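Local coordinates for protein phosphoribosylaminoimidazole-succinocarboxamide synthase (Thermotoga maritima, PDB 1KUT) that catalyses the ATP-dependent joining of L-aspartate to the carboxylate of an aminoimidazole ribonucleotide, forming SAICAR in de novo purine biosynthesis, at residues B[40-45]-B[216-221]. Numbering follows the deposited sequence.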
loop_
_atom_site.group_PDB
_atom_site.type_symbol
_atom_site.label_atom_id
_atom_site.label_comp_id
_atom_site.label_asym_id
_atom_site.label_seq_id
_atom_site.Cartn_x
_atom_site.Cartn_y
_atom_site.Cartn_z
ATOM N N GLY B 40 9.860 -15.078 26.735
ATOM C CA GLY B 40 9.150 -16.016 25.880
ATOM C C GLY B 40 7.961 -16.645 26.586
ATOM O O GLY B 40 6.893 -16.824 25.997
ATOM N N SER B 41 8.144 -16.977 27.861
ATOM C CA SER B 41 7.096 -17.585 28.679
ATOM C C SER B 41 5.944 -16.609 28.860
ATOM O O SER B 41 4.773 -16.990 28.866
ATOM C CB SER B 41 7.674 -17.952 30.042
ATOM O OG SER B 41 8.955 -18.552 29.877
ATOM N N ILE B 42 6.299 -15.339 29.011
ATOM C CA ILE B 42 5.333 -14.270 29.199
ATOM C C ILE B 42 4.452 -14.131 27.962
ATOM O O ILE B 42 3.231 -14.108 28.064
ATOM C CB ILE B 42 6.075 -12.926 29.495
ATOM C CG1 ILE B 42 6.422 -12.862 30.987
ATOM C CG2 ILE B 42 5.242 -11.735 29.055
ATOM C CD1 ILE B 42 7.187 -11.623 31.402
ATOM N N CYS B 43 5.079 -14.062 26.793
ATOM C CA CYS B 43 4.338 -13.905 25.548
ATOM C C CYS B 43 3.512 -15.150 25.205
ATOM O O CYS B 43 2.376 -15.041 24.742
ATOM C CB CYS B 43 5.306 -13.549 24.410
ATOM S SG CYS B 43 5.971 -11.827 24.522
ATOM N N ALA B 44 4.072 -16.328 25.450
ATOM C CA ALA B 44 3.362 -17.565 25.174
ATOM C C ALA B 44 2.062 -17.568 25.956
ATOM O O ALA B 44 0.992 -17.815 25.399
ATOM C CB ALA B 44 4.221 -18.780 25.567
ATOM N N GLU B 45 2.142 -17.269 27.247
ATOM C CA GLU B 45 0.934 -17.270 28.063
ATOM C C GLU B 45 -0.081 -16.166 27.743
ATOM O O GLU B 45 -1.283 -16.421 27.751
ATOM C CB GLU B 45 1.290 -17.233 29.546
ATOM C CG GLU B 45 0.086 -17.276 30.451
ATOM C CD GLU B 45 0.471 -17.247 31.918
ATOM O OE1 GLU B 45 -0.452 -17.223 32.772
ATOM O OE2 GLU B 45 1.701 -17.253 32.211
ATOM N N LYS B 216 6.725 -3.940 30.770
ATOM C CA LYS B 216 5.447 -3.806 30.076
ATOM C C LYS B 216 4.839 -5.185 29.839
ATOM O O LYS B 216 3.620 -5.353 29.952
ATOM C CB LYS B 216 5.603 -3.074 28.733
ATOM C CG LYS B 216 6.149 -3.924 27.586
ATOM C CD LYS B 216 6.048 -3.186 26.248
ATOM C CE LYS B 216 6.637 -4.013 25.101
ATOM N NZ LYS B 216 6.642 -3.267 23.796
ATOM N N TYR B 217 5.686 -6.167 29.519
ATOM C CA TYR B 217 5.220 -7.530 29.279
ATOM C C TYR B 217 4.619 -8.120 30.544
ATOM O O TYR B 217 3.537 -8.722 30.509
ATOM C CB TYR B 217 6.367 -8.431 28.806
ATOM C CG TYR B 217 6.933 -8.049 27.460
ATOM C CD1 TYR B 217 7.837 -6.992 27.336
ATOM C CD2 TYR B 217 6.553 -8.734 26.299
ATOM C CE1 TYR B 217 8.354 -6.625 26.091
ATOM C CE2 TYR B 217 7.058 -8.370 25.043
ATOM C CZ TYR B 217 7.959 -7.315 24.952
ATOM O OH TYR B 217 8.470 -6.946 23.732
ATOM N N ARG B 218 5.321 -7.959 31.663
ATOM C CA ARG B 218 4.826 -8.485 32.921
ATOM C C ARG B 218 3.471 -7.863 33.215
ATOM O O ARG B 218 2.530 -8.567 33.586
ATOM C CB ARG B 218 5.808 -8.191 34.062
ATOM C CG ARG B 218 7.139 -8.952 33.970
ATOM C CD ARG B 218 7.911 -8.879 35.288
ATOM N NE ARG B 218 8.043 -7.499 35.759
ATOM C CZ ARG B 218 9.076 -6.694 35.500
ATOM N NH1 ARG B 218 10.104 -7.119 34.771
ATOM N NH2 ARG B 218 9.067 -5.445 35.960
ATOM N N GLU B 219 3.368 -6.545 33.032
ATOM C CA GLU B 219 2.114 -5.832 33.280
ATOM C C GLU B 219 0.989 -6.333 32.372
ATOM O O GLU B 219 -0.127 -6.573 32.834
ATOM C CB GLU B 219 2.318 -4.313 33.113
ATOM C CG GLU B 219 3.048 -3.653 34.298
ATOM C CD GLU B 219 3.250 -2.139 34.141
ATOM O OE1 GLU B 219 3.862 -1.519 35.044
ATOM O OE2 GLU B 219 2.803 -1.569 33.121
ATOM N N VAL B 220 1.274 -6.493 31.082
ATOM C CA VAL B 220 0.250 -7.005 30.157
ATOM C C VAL B 220 -0.249 -8.379 30.618
ATOM O O VAL B 220 -1.457 -8.602 30.740
ATOM C CB VAL B 220 0.790 -7.136 28.710
ATOM C CG1 VAL B 220 -0.235 -7.844 27.828
ATOM C CG2 VAL B 220 1.086 -5.760 28.149
ATOM N N LEU B 221 0.675 -9.296 30.886
ATOM C CA LEU B 221 0.281 -10.624 31.340
ATOM C C LEU B 221 -0.639 -10.568 32.559
ATOM O O LEU B 221 -1.756 -11.098 32.515
ATOM C CB LEU B 221 1.507 -11.485 31.675
ATOM C CG LEU B 221 1.189 -12.920 32.132
ATOM C CD1 LEU B 221 0.304 -13.613 31.101
ATOM C CD2 LEU B 221 2.485 -13.714 32.333
#
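I42 meets Y217, R218 and L221 where two helical segments, 40-45 and 216-221, run side by side. Their axes approach to 9.6 Å and their N-to-C directions differ by 31°. The closest pair of CA atoms is I42 to L221, 6.6 Å apart. No hydrogen bond links the segments, so the contact rests on side-chain packing.

I42 points at the second helix and spreads two branches over it. CG2 lies anti to the backbone N and reaches CB of Y217 at 3.5 Å, near the edge of the ring. CD1, at the end of the other branch, touches R218 CG at 3.7 Å. CG1 lies 4.2 Å from CD2 of L221, a looser contact. C43 adds a sulfur-aromatic contact: its SG sits at the edge of the Y217 ring, 3.6 Å from CD2. The hydroxyl of Y217 is hydrogen-bonded to D190.

E45 has CG anti to the backbone N (chi1 -178°) and runs on extended, which carries its chain across the end of L221 at about a right angle. Its CG meets CD1 of L221 at 3.7 Å, while OE2 lies 3.6 Å from CD2 of L221. The carboxylate also forms a salt bridge with R225, one turn further along the same helix as L221. Cutting E45 back to an alanine is likely to leave R225 without this acidic partner and the methyl groups of L221 with less cover.

The contact pairs helix 39-55 with the C-terminal helix 214-229. C43 also packs on F21 of strand 16-21, E45 on Y66 of strand 63-67, and Y217 on P189 of a loop.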